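Starch synthase I (Hordeum vulgare, PDB 4HLN) is a plant glycosyltransferase-family enzyme with the GT-B fold, two Rossmann-like domains that face each other across a cleft. Local coordinates at residues H272-P277 against K349-T354; L280-R285 against P320-A325; A355-T360 against E619-W624; P190-S195 against R238-C243; V369-A372 against L378-L381. All coordinates share one frame; numbering follows the deposited sequence.

Interaction 1: H272-P277 against K349-T354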
# COMPACT_ATOMS: atom_id res chain seq x y z
N HIS A 272 9.13 -4.18 10.92
CA HIS A 272 8.70 -4.63 12.24
C HIS A 272 8.60 -6.15 12.32
O HIS A 272 8.89 -6.73 13.36
CB HIS A 272 7.38 -3.99 12.62
CG HIS A 272 7.41 -2.50 12.57
ND1 HIS A 272 7.04 -1.79 11.45
CD2 HIS A 272 7.79 -1.58 13.49
CE1 HIS A 272 7.19 -0.49 11.69
NE2 HIS A 272 7.64 -0.34 12.92
N ALA A 273 8.21 -6.77 11.22
CA ALA A 273 8.03 -8.22 11.19
C ALA A 273 9.09 -8.92 10.35
O ALA A 273 8.92 -10.06 9.95
CB ALA A 273 6.64 -8.55 10.63
N SER A 274 10.19 -8.22 10.06
CA SER A 274 11.11 -8.68 9.02
C SER A 274 12.05 -9.76 9.48
O SER A 274 12.76 -10.36 8.68
CB SER A 274 11.91 -7.52 8.43
OG SER A 274 11.20 -6.91 7.37
N LEU A 275 12.08 -10.00 10.78
CA LEU A 275 12.99 -10.99 11.31
C LEU A 275 12.35 -12.38 11.21
O LEU A 275 13.04 -13.39 11.31
CB LEU A 275 13.34 -10.66 12.76
CG LEU A 275 14.62 -11.29 13.29
CD1 LEU A 275 15.84 -10.59 12.70
CD2 LEU A 275 14.66 -11.21 14.79
N VAL A 276 11.04 -12.42 11.00
CA VAL A 276 10.31 -13.67 10.97
C VAL A 276 10.88 -14.68 9.95
O VAL A 276 11.18 -15.82 10.31
CB VAL A 276 8.81 -13.41 10.70
CG1 VAL A 276 8.11 -14.68 10.24
CG2 VAL A 276 8.16 -12.83 11.94
N PRO A 277 11.04 -14.26 8.68
CA PRO A 277 11.59 -15.16 7.67
C PRO A 277 13.01 -15.58 7.98
O PRO A 277 13.47 -16.64 7.52
CB PRO A 277 11.57 -14.32 6.39
CG PRO A 277 11.34 -12.93 6.82
CD PRO A 277 10.65 -12.96 8.13
N LYS A 349 16.34 -5.59 5.09
CA LYS A 349 17.32 -6.25 4.26
C LYS A 349 17.35 -7.76 4.53
O LYS A 349 17.38 -8.56 3.60
CB LYS A 349 18.70 -5.63 4.50
CG LYS A 349 19.81 -6.20 3.63
CD LYS A 349 20.56 -7.34 4.31
CE LYS A 349 21.77 -7.80 3.49
NZ LYS A 349 22.59 -8.85 4.19
N GLY A 350 17.34 -8.12 5.80
CA GLY A 350 17.34 -9.51 6.24
C GLY A 350 16.19 -10.31 5.66
O GLY A 350 16.36 -11.46 5.24
N ALA A 351 15.01 -9.70 5.64
CA ALA A 351 13.83 -10.31 5.04
C ALA A 351 13.95 -10.38 3.53
O ALA A 351 13.53 -11.36 2.92
CB ALA A 351 12.58 -9.55 5.42
N VAL A 352 14.49 -9.34 2.90
CA VAL A 352 14.58 -9.31 1.45
C VAL A 352 15.45 -10.48 1.02
O VAL A 352 15.23 -11.12 -0.02
CB VAL A 352 15.21 -8.01 0.95
CG1 VAL A 352 15.86 -8.23 -0.39
CG2 VAL A 352 14.16 -6.92 0.87
N VAL A 353 16.43 -10.76 1.86
CA VAL A 353 17.37 -11.82 1.58
C VAL A 353 16.78 -13.22 1.79
O VAL A 353 17.18 -14.14 1.11
CB VAL A 353 18.65 -11.60 2.39
CG1 VAL A 353 19.29 -12.91 2.79
CG2 VAL A 353 19.61 -10.74 1.59
N THR A 354 15.81 -13.38 2.70
CA THR A 354 15.32 -14.70 3.10
C THR A 354 13.85 -15.02 2.79
O THR A 354 13.42 -16.16 2.88
CB THR A 354 15.49 -14.93 4.61
OG1 THR A 354 14.85 -13.86 5.32
CG2 THR A 354 16.96 -14.96 4.96
O HOH W 1 12.39 -17.96 5.47
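Two helices of the N-terminal Rossmann-like domain meet here over strand 294-299: the turn into helix 276-284, which brings in Ser274 and Pro277, and the last turns of helix 347-354, which offer Ala351 and Thr354. A type I turn from Ala273 to Val276 sets Ser274 against Ala351, with their CA atoms 5.1 Å apart. The CB of Ala351 rests against Ser274, 3.4 Å from Ser274 O and 3.6 Å from Ser274 OG, and the CG of Pro277 closes over the same methyl at 3.9 Å. One turn on, Pro277 CB lies 3.5 Å from Thr354 OG1, the two side chains crossing at about a right angle. That hydroxyl sits between its own backbone N and carbonyl carbon (chi1 55°), which swings it back to donate to Gly350 O at 2.8 Å, tilted 26° from the carbonyl plane. A water lies 2.7 Å from Pro277 O and, more weakly placed, near Thr354 O; it has more acceptors around it than protons to give. Both hydroxyls are thus engaged on their own side, since Ser274 OG bonds to Asp270 O; what passes between the two segments directly is van der Waals contact, with small side chains allowing the backbones so near.

Interaction 2: L280-R285 against P320-A325; sequences LAAKYR and PEWYGA
The indole of Trp322 lies with one face on Ala282: the methyl CB stands 3.4 Å from the centroid of the five-membered ring and only 12° off its normal, a CH-pi contact. Ala281 O meets the benzo half of the ring obliquely, and the loop residue Tyr313 also touches this tryptophan. The arrangement joins a helix of the N-terminal Rossmann-like domain, 276-284, to a 3-10 turn at 320-322 that runs on into a short, weakly bonded helix. Trp322 is the one side chain that this turn sends across. Its CG is anti to its own carbonyl carbon (chi1 -76°), and chi2 of 97° turns the ring flat onto the helix, spanning the 7.2 Å between the CA atoms of Ala282 and Trp322. The helix widens just here: Arg285 N bonds to Leu280 O at 2.9 Å in a pi-type turn. From this turn Tyr284 OH bonds to Glu248 OE2 and Arg285 NH2 to Ser293 O, tying the helix end to the rest of the domain. Apart from Ala281 O, what the helix offers the indole is apolar, two alanines giving the large ring a flat seat. At its far corner, Trp322 CH2 rests 3.8 Å from Ala281 CB.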
# COMPACT_ATOMS: atom_id res chain seq x y z
N LEU A 280 12.52 -18.40 10.67
CA LEU A 280 12.11 -19.64 10.02
C LEU A 280 13.34 -20.36 9.49
O LEU A 280 13.54 -21.55 9.73
CB LEU A 280 11.15 -19.35 8.89
CG LEU A 280 9.82 -18.75 9.33
CD1 LEU A 280 8.96 -18.44 8.13
CD2 LEU A 280 9.12 -19.68 10.29
N ALA A 281 14.18 -19.62 8.78
CA ALA A 281 15.34 -20.18 8.12
C ALA A 281 16.48 -20.58 9.08
O ALA A 281 17.22 -21.53 8.82
CB ALA A 281 15.84 -19.21 7.07
N ALA A 282 16.61 -19.87 10.19
CA ALA A 282 17.74 -20.06 11.08
C ALA A 282 17.42 -20.99 12.25
O ALA A 282 18.22 -21.84 12.62
CB ALA A 282 18.24 -18.69 11.59
N LYS A 283 16.24 -20.80 12.82
CA LYS A 283 15.88 -21.47 14.05
C LYS A 283 14.98 -22.71 13.84
O LYS A 283 15.07 -23.66 14.61
CB LYS A 283 15.27 -20.45 15.02
CG LYS A 283 14.28 -21.00 16.05
CD LYS A 283 13.97 -19.94 17.12
CE LYS A 283 12.99 -20.44 18.17
NZ LYS A 283 13.40 -21.75 18.72
N TYR A 284 14.15 -22.72 12.80
CA TYR A 284 13.17 -23.80 12.64
C TYR A 284 13.46 -24.84 11.55
O TYR A 284 13.51 -26.04 11.83
CB TYR A 284 11.76 -23.24 12.46
CG TYR A 284 11.27 -22.44 13.65
CD1 TYR A 284 10.64 -23.06 14.71
CD2 TYR A 284 11.45 -21.05 13.70
CE1 TYR A 284 10.19 -22.34 15.81
CE2 TYR A 284 11.00 -20.32 14.80
CZ TYR A 284 10.36 -20.98 15.85
OH TYR A 284 9.90 -20.28 16.94
N ARG A 285 13.63 -24.40 10.31
CA ARG A 285 13.79 -25.35 9.21
C ARG A 285 15.00 -26.28 9.34
O ARG A 285 14.95 -27.43 8.94
CB ARG A 285 13.82 -24.63 7.86
CG ARG A 285 12.55 -23.92 7.56
CD ARG A 285 12.29 -23.88 6.09
NE ARG A 285 11.27 -22.88 5.81
CZ ARG A 285 11.53 -21.63 5.45
NH1 ARG A 285 12.78 -21.22 5.28
NH2 ARG A 285 10.53 -20.80 5.23
N PRO A 320 25.69 -17.17 14.99
CA PRO A 320 26.69 -16.30 14.36
C PRO A 320 26.76 -16.35 12.83
O PRO A 320 27.09 -15.33 12.24
CB PRO A 320 28.00 -16.81 14.97
CG PRO A 320 27.57 -17.36 16.31
CD PRO A 320 26.29 -18.06 16.00
N GLU A 321 26.47 -17.49 12.22
CA GLU A 321 26.61 -17.67 10.77
C GLU A 321 25.61 -16.83 10.03
O GLU A 321 25.77 -16.52 8.84
CB GLU A 321 26.39 -19.13 10.35
CG GLU A 321 26.99 -20.14 11.31
CD GLU A 321 26.08 -20.44 12.48
OE1 GLU A 321 24.92 -20.85 12.23
OE2 GLU A 321 26.51 -20.25 13.64
N TRP A 322 24.55 -16.47 10.75
CA TRP A 322 23.44 -15.72 10.17
C TRP A 322 23.68 -14.23 10.07
O TRP A 322 22.91 -13.53 9.41
CB TRP A 322 22.13 -16.03 10.88
CG TRP A 322 21.65 -17.34 10.45
CD1 TRP A 322 21.82 -18.53 11.09
CD2 TRP A 322 20.98 -17.64 9.22
NE1 TRP A 322 21.27 -19.54 10.35
CE2 TRP A 322 20.75 -19.03 9.19
CE3 TRP A 322 20.54 -16.86 8.14
CZ2 TRP A 322 20.10 -19.66 8.13
CZ3 TRP A 322 19.88 -17.49 7.08
CH2 TRP A 322 19.66 -18.88 7.09
N TYR A 323 24.75 -13.76 10.70
CA TYR A 323 25.12 -12.36 10.61
C TYR A 323 25.05 -11.85 9.17
O TYR A 323 24.49 -10.80 8.91
CB TYR A 323 26.50 -12.11 11.22
CG TYR A 323 26.96 -10.69 11.09
CD1 TYR A 323 26.20 -9.65 11.62
CD2 TYR A 323 28.14 -10.37 10.43
CE1 TYR A 323 26.61 -8.32 11.49
CE2 TYR A 323 28.57 -9.05 10.31
CZ TYR A 323 27.79 -8.03 10.84
OH TYR A 323 28.19 -6.72 10.72
N GLY A 324 25.59 -12.60 8.21
CA GLY A 324 25.57 -12.15 6.82
C GLY A 324 24.21 -11.74 6.25
O GLY A 324 24.11 -10.93 5.33
N ALA A 325 23.14 -12.33 6.78
CA ALA A 325 21.82 -12.06 6.25
C ALA A 325 21.35 -10.68 6.69
O ALA A 325 20.62 -10.00 5.97
CB ALA A 325 20.85 -13.10 6.74

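Interaction 3: A355-T360 against E619-W624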
# COMPACT_ATOMS: atom_id res chain seq x y z
N ALA A 355 13.06 -14.01 2.45
CA ALA A 355 11.64 -14.24 2.19
C ALA A 355 11.51 -15.07 0.94
O ALA A 355 12.45 -15.19 0.18
CB ALA A 355 10.91 -12.92 2.02
N ASP A 356 10.33 -15.62 0.71
CA ASP A 356 10.13 -16.45 -0.47
C ASP A 356 9.60 -15.65 -1.65
O ASP A 356 10.12 -15.75 -2.75
CB ASP A 356 9.26 -17.66 -0.13
CG ASP A 356 9.91 -18.54 0.93
OD1 ASP A 356 11.13 -18.82 0.80
OD2 ASP A 356 9.24 -18.92 1.91
N ARG A 357 8.56 -14.85 -1.40
CA ARG A 357 8.09 -13.89 -2.38
C ARG A 357 8.17 -12.48 -1.77
O ARG A 357 8.25 -12.34 -0.56
CB ARG A 357 6.63 -14.18 -2.78
CG ARG A 357 6.35 -15.58 -3.31
CD ARG A 357 6.97 -15.83 -4.64
NE ARG A 357 6.60 -14.83 -5.64
CZ ARG A 357 6.79 -14.99 -6.95
NH1 ARG A 357 7.34 -16.12 -7.40
NH2 ARG A 357 6.43 -14.02 -7.80
N ILE A 358 8.13 -11.45 -2.62
CA ILE A 358 8.16 -10.07 -2.14
C ILE A 358 7.15 -9.20 -2.86
O ILE A 358 7.17 -9.09 -4.09
CB ILE A 358 9.54 -9.43 -2.35
CG1 ILE A 358 10.60 -10.22 -1.60
CG2 ILE A 358 9.52 -7.95 -1.93
CD1 ILE A 358 11.98 -9.77 -1.84
N VAL A 359 6.28 -8.57 -2.09
CA VAL A 359 5.32 -7.62 -2.62
C VAL A 359 5.74 -6.22 -2.18
O VAL A 359 5.83 -5.93 -0.99
CB VAL A 359 3.91 -7.92 -2.11
CG1 VAL A 359 2.94 -6.84 -2.56
CG2 VAL A 359 3.45 -9.30 -2.60
N THR A 360 5.99 -5.34 -3.13
CA THR A 360 6.65 -4.10 -2.79
C THR A 360 6.05 -2.88 -3.47
O THR A 360 5.68 -2.93 -4.64
CB THR A 360 8.14 -4.19 -3.11
OG1 THR A 360 8.71 -2.87 -3.16
CG2 THR A 360 8.35 -4.87 -4.45
N GLU A 619 -3.32 -14.73 -3.76
CA GLU A 619 -3.47 -16.18 -3.69
C GLU A 619 -2.55 -16.85 -4.70
O GLU A 619 -1.90 -17.85 -4.41
CB GLU A 619 -4.91 -16.57 -3.96
CG GLU A 619 -5.83 -16.48 -2.76
CD GLU A 619 -7.30 -16.56 -3.16
OE1 GLU A 619 -7.57 -16.85 -4.36
OE2 GLU A 619 -8.17 -16.33 -2.30
N GLN A 620 -2.51 -16.28 -5.90
CA GLN A 620 -1.61 -16.74 -6.95
C GLN A 620 -0.18 -16.73 -6.43
O GLN A 620 0.53 -17.73 -6.47
CB GLN A 620 -1.75 -15.81 -8.16
CG GLN A 620 -0.77 -16.08 -9.28
CD GLN A 620 -1.03 -17.42 -9.96
OE1 GLN A 620 -1.58 -17.47 -11.07
NE2 GLN A 620 -0.63 -18.52 -9.30
N ILE A 621 0.21 -15.58 -5.90
CA ILE A 621 1.54 -15.40 -5.35
C ILE A 621 1.89 -16.50 -4.36
O ILE A 621 2.93 -17.14 -4.50
CB ILE A 621 1.67 -14.00 -4.73
CG1 ILE A 621 1.73 -12.96 -5.85
CG2 ILE A 621 2.89 -13.89 -3.82
CD1 ILE A 621 1.58 -11.55 -5.35
N PHE A 622 1.03 -16.74 -3.38
CA PHE A 622 1.26 -17.80 -2.39
C PHE A 622 1.43 -19.15 -3.03
O PHE A 622 2.18 -19.97 -2.53
CB PHE A 622 0.12 -17.89 -1.38
CG PHE A 622 -0.16 -16.60 -0.68
CD1 PHE A 622 0.83 -15.63 -0.56
CD2 PHE A 622 -1.41 -16.34 -0.15
CE1 PHE A 622 0.58 -14.43 0.07
CE2 PHE A 622 -1.67 -15.15 0.49
CZ PHE A 622 -0.68 -14.19 0.60
N GLU A 623 0.72 -19.39 -4.12
CA GLU A 623 0.83 -20.67 -4.78
C GLU A 623 2.22 -20.87 -5.38
O GLU A 623 2.86 -21.92 -5.16
CB GLU A 623 -0.28 -20.88 -5.81
CG GLU A 623 -1.59 -21.24 -5.11
CD GLU A 623 -1.41 -22.29 -3.99
OE1 GLU A 623 -0.63 -23.26 -4.18
OE2 GLU A 623 -2.03 -22.14 -2.90
N TRP A 624 2.70 -19.85 -6.08
CA TRP A 624 4.08 -19.83 -6.51
C TRP A 624 5.05 -20.09 -5.36
O TRP A 624 6.01 -20.83 -5.52
CB TRP A 624 4.41 -18.50 -7.14
CG TRP A 624 3.72 -18.28 -8.40
CD1 TRP A 624 3.29 -19.23 -9.28
CD2 TRP A 624 3.35 -17.02 -8.95
NE1 TRP A 624 2.68 -18.64 -10.35
CE2 TRP A 624 2.70 -17.28 -10.18
CE3 TRP A 624 3.50 -15.70 -8.53
CZ2 TRP A 624 2.21 -16.26 -10.99
CZ3 TRP A 624 3.01 -14.69 -9.34
CH2 TRP A 624 2.37 -14.97 -10.55
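Strand 357-360 and helix 619-624 run roughly antiparallel, at 152°, with their axes 9.4 Å apart, so that Arg357 and Val359, two residues apart on one side of the strand, both face the helix. Ile621 is the middle of the contact. Its two branches divide the work: CG2 packs 3.9 Å from Arg357 CG, on the aliphatic part of the arginine, while CD1 reaches forward to Val359 CG2 at 4.0 Å. The arginine does not run straight out. Bends at chi2 and chi3 curl its chain back alongside Ile621 and bring the guanidinium to Trp624. There CE3 of the indole lies over one face of the guanidinium, 3.5 Å from Arg357 NH2, but the two planes are 39° apart and the atoms meet off-centre, so this is not a flat stack. NH2 also bonds to Asn390 OD1 on the neighbouring strand 389-391, which helps fix the rotation of the group. Gln620 CG of the same helix covers one face of the Trp624 ring. Nearby, Asp356 is bonded to Tyr631 N, so the last residues of the chain are fastened to this end of the sheet as well. A C-terminal helix that returns from the second domain to pack on the sheet of the first is a hallmark of the GT-B fold.

Interaction 4: P190-S195 against R238-C243; sequences PCFGGS and RYTLLC
Cys191 and Phe192 owe their approach to Thr240 and Leu241 to the backbone as much as to their side chains: Phe192 has left-handed phi and psi (46°, 54°), and a chi1 of 66° tucks Cys191 SG in over its own backbone, which points it at the helix. The sulfur lies 4.1 Å from Leu241 CD2 and 4.2 Å from Thr240 CG2, in loose apolar contact with both. The phenyl ring comes in by its edge. Phe192 CE2 is 3.8 Å from Thr240 OG1 and the same distance from Thr240 CG2, the methyl lying in the plane of the ring, and SG of the neighbouring cysteine sits at that rim too. Thr240 therefore presents both of its branches to one ring carbon, although its hydroxyl is committed to Gln236 O one turn back along the helix. A second aromatic, Phe237, meets Phe192 edge-to-face. Within the loop, Cys191 N bonds to Gly194 O at 3.0 Å, closing a tight reversal in which the two glycines, Gly193 and Gly194, carry backbone angles that suit a residue without a side chain. Leu241 also touches Ile189, on the strand leading into the loop. This is a beta-hairpin connection, between strands 181-190 and 195-205, laid against helix 235-252 at the antiparallel margin of the mixed Rossmann-like sheet.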
# COMPACT_ATOMS: atom_id res chain seq x y z
N PRO A 190 14.64 -16.14 24.50
CA PRO A 190 16.03 -15.84 24.86
C PRO A 190 16.62 -14.83 23.87
O PRO A 190 16.79 -15.12 22.67
CB PRO A 190 16.72 -17.20 24.75
CG PRO A 190 15.98 -17.85 23.61
CD PRO A 190 14.53 -17.38 23.71
N CYS A 191 16.91 -13.63 24.36
CA CYS A 191 17.50 -12.58 23.55
C CYS A 191 17.78 -11.38 24.44
O CYS A 191 17.37 -11.34 25.59
CB CYS A 191 16.57 -12.17 22.40
SG CYS A 191 15.02 -11.37 22.91
N PHE A 192 18.49 -10.40 23.89
CA PHE A 192 18.84 -9.18 24.61
C PHE A 192 19.35 -9.41 26.02
O PHE A 192 18.83 -8.83 26.99
CB PHE A 192 17.67 -8.21 24.58
CG PHE A 192 17.49 -7.58 23.25
CD1 PHE A 192 18.05 -6.33 22.98
CD2 PHE A 192 16.82 -8.27 22.24
CE1 PHE A 192 17.92 -5.75 21.73
CE2 PHE A 192 16.67 -7.70 20.99
CZ PHE A 192 17.23 -6.43 20.73
N GLY A 193 20.39 -10.25 26.11
CA GLY A 193 21.08 -10.52 27.36
C GLY A 193 20.13 -11.02 28.43
O GLY A 193 20.04 -10.45 29.52
N GLY A 194 19.41 -12.08 28.11
CA GLY A 194 18.47 -12.63 29.05
C GLY A 194 17.35 -13.40 28.40
O GLY A 194 17.50 -14.00 27.32
N SER A 195 16.21 -13.39 29.08
CA SER A 195 15.08 -14.18 28.66
C SER A 195 13.84 -13.37 28.95
O SER A 195 13.61 -12.98 30.08
CB SER A 195 15.05 -15.48 29.44
OG SER A 195 14.20 -16.42 28.81
N ARG A 238 11.76 -4.44 20.90
CA ARG A 238 10.31 -4.65 20.93
C ARG A 238 9.89 -5.53 19.77
O ARG A 238 9.12 -6.47 19.94
CB ARG A 238 9.54 -3.32 20.84
CG ARG A 238 9.67 -2.39 22.03
CD ARG A 238 9.42 -0.96 21.59
NE ARG A 238 8.07 -0.49 21.88
CZ ARG A 238 7.35 0.27 21.07
NH1 ARG A 238 7.85 0.63 19.90
NH2 ARG A 238 6.12 0.66 21.41
N TYR A 239 10.40 -5.22 18.58
CA TYR A 239 9.93 -5.89 17.39
C TYR A 239 10.61 -7.24 17.14
O TYR A 239 10.08 -8.10 16.45
CB TYR A 239 9.96 -4.93 16.20
CG TYR A 239 8.94 -3.86 16.44
CD1 TYR A 239 9.32 -2.57 16.77
CD2 TYR A 239 7.58 -4.17 16.41
CE1 TYR A 239 8.35 -1.59 17.03
CE2 TYR A 239 6.62 -3.21 16.66
CZ TYR A 239 7.01 -1.92 16.96
OH TYR A 239 6.02 -0.98 17.21
N THR A 240 11.76 -7.42 17.78
CA THR A 240 12.36 -8.73 17.93
C THR A 240 11.41 -9.67 18.68
O THR A 240 11.21 -10.82 18.28
CB THR A 240 13.73 -8.62 18.65
OG1 THR A 240 14.64 -7.93 17.80
CG2 THR A 240 14.33 -9.98 18.97
N LEU A 241 10.81 -9.18 19.77
CA LEU A 241 9.87 -9.98 20.54
C LEU A 241 8.70 -10.38 19.66
O LEU A 241 8.28 -11.54 19.65
CB LEU A 241 9.35 -9.22 21.76
CG LEU A 241 10.37 -8.87 22.84
CD1 LEU A 241 9.69 -8.19 24.03
CD2 LEU A 241 11.15 -10.09 23.28
N LEU A 242 8.20 -9.39 18.92
CA LEU A 242 7.08 -9.58 18.03
C LEU A 242 7.35 -10.76 17.12
O LEU A 242 6.49 -11.61 16.91
CB LEU A 242 6.84 -8.33 17.18
CG LEU A 242 5.75 -8.58 16.14
CD1 LEU A 242 4.45 -9.06 16.83
CD2 LEU A 242 5.48 -7.36 15.30
N CYS A 243 8.56 -10.80 16.58
CA CYS A 243 8.90 -11.77 15.55
C CYS A 243 9.04 -13.18 16.10
O CYS A 243 8.50 -14.12 15.53
CB CYS A 243 10.16 -11.33 14.80
SG CYS A 243 9.86 -9.99 13.60

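Interaction 5: V369-A372 against L378-L381; sequences VTTA and LNEL
Thr370 and Thr371 of helix 367-374 receive Asn379 of the very next helix, 376-384, in a helix-helix contact of the N-terminal Rossmann-like domain, where two short helices follow each other with hardly any linker. Thr370 comes first across the interface: its CG2 lies 3.5 Å from Asn379 CG and 3.6 Å from Asn379 OD1, and its CB is 3.4 Å from Asn379 ND2, so the methyl side of the threonine backs the amide. The Thr370 hydroxyl turns instead to Ser366 O in a weak bond. Thr371 then supplies the polar partner. Its OG1 accepts a hydrogen bond from Asn379 ND2 and is itself weakly bonded to Trp367 O. Asn379 reaches out with CG anti to its backbone N (chi1 -160°), crossing both threonines at about a right angle, and the CA atoms of Thr371 and Asn379 are only 5.8 Å apart. The amide thus adds a side-chain bond between two helices already joined by a short linker, and Asn379 also touches Trp367 of the first helix. The distance from Asn379 ND2 to Thr371 OG1 is 3.0 Å, with an N-H...O angle of 153° and the oxygen 17° out of the amide plane.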
# COMPACT_ATOMS: atom_id res chain seq x y z
N VAL A 369 13.50 6.40 -8.71
CA VAL A 369 12.62 6.70 -7.59
C VAL A 369 12.92 5.75 -6.43
O VAL A 369 13.09 6.18 -5.28
CB VAL A 369 11.13 6.60 -7.99
CG1 VAL A 369 10.23 6.69 -6.77
CG2 VAL A 369 10.78 7.71 -8.97
N THR A 370 13.00 4.46 -6.73
CA THR A 370 13.32 3.46 -5.72
C THR A 370 14.65 3.77 -5.03
O THR A 370 14.77 3.67 -3.81
CB THR A 370 13.35 2.07 -6.32
OG1 THR A 370 12.05 1.74 -6.84
CG2 THR A 370 13.73 1.06 -5.26
N THR A 371 15.65 4.17 -5.82
CA THR A 371 16.97 4.50 -5.28
C THR A 371 16.93 5.71 -4.36
O THR A 371 17.65 5.78 -3.36
CB THR A 371 17.96 4.80 -6.39
OG1 THR A 371 18.39 3.56 -6.97
CG2 THR A 371 19.15 5.55 -5.84
N ALA A 372 16.08 6.66 -4.69
CA ALA A 372 15.91 7.85 -3.89
C ALA A 372 15.16 7.55 -2.60
O ALA A 372 15.36 8.23 -1.58
CB ALA A 372 15.16 8.88 -4.70
N LEU A 378 19.95 -1.06 -1.32
CA LEU A 378 18.73 -1.83 -1.21
C LEU A 378 18.13 -2.10 -2.58
O LEU A 378 17.59 -3.17 -2.82
CB LEU A 378 17.72 -1.09 -0.33
CG LEU A 378 16.51 -1.96 0.06
CD1 LEU A 378 16.97 -3.23 0.76
CD2 LEU A 378 15.55 -1.19 0.94
N ASN A 379 18.21 -1.13 -3.47
CA ASN A 379 17.62 -1.29 -4.79
C ASN A 379 18.26 -2.44 -5.58
O ASN A 379 17.56 -3.23 -6.22
CB ASN A 379 17.71 0.02 -5.56
CG ASN A 379 16.72 0.08 -6.71
OD1 ASN A 379 16.15 -0.94 -7.11
ND2 ASN A 379 16.50 1.28 -7.23
N GLU A 380 19.57 -2.54 -5.54
CA GLU A 380 20.25 -3.62 -6.23
C GLU A 380 19.89 -4.97 -5.61
O GLU A 380 19.76 -5.98 -6.31
CB GLU A 380 21.76 -3.38 -6.23
CG GLU A 380 22.19 -2.45 -7.34
CD GLU A 380 23.35 -1.56 -6.95
OE1 GLU A 380 23.75 -0.71 -7.78
OE2 GLU A 380 23.86 -1.72 -5.82
N LEU A 381 19.73 -4.97 -4.30
CA LEU A 381 19.32 -6.17 -3.59
C LEU A 381 17.95 -6.64 -4.08
O LEU A 381 17.79 -7.79 -4.46
CB LEU A 381 19.25 -5.87 -2.10
CG LEU A 381 19.39 -7.10 -1.22
CD1 LEU A 381 20.64 -7.85 -1.61
CD2 LEU A 381 19.45 -6.66 0.22

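Overall arrangement
All five contacts lie in the N-terminal domain, though interaction 3 gets its helix from the end of the chain. Interaction 1 is the hub and touches the other four. It shares helix 276-284 with interaction 2, about 11 Å away between centres, where Lys349 NZ reaches Ala325 O. Strand 357-360 of interaction 3 follows directly on helix 347-354. Cys243 of interaction 4 packs on His272 and Ala273 of the first segment of interaction 1, whereas Leu381 of interaction 5 packs on Lys349 and Val352 of the second. Interactions 4 and 5 are furthest apart, about 30 Å between centres. The glycan pocket, with Phe556 and Trp569, belongs to the other domain.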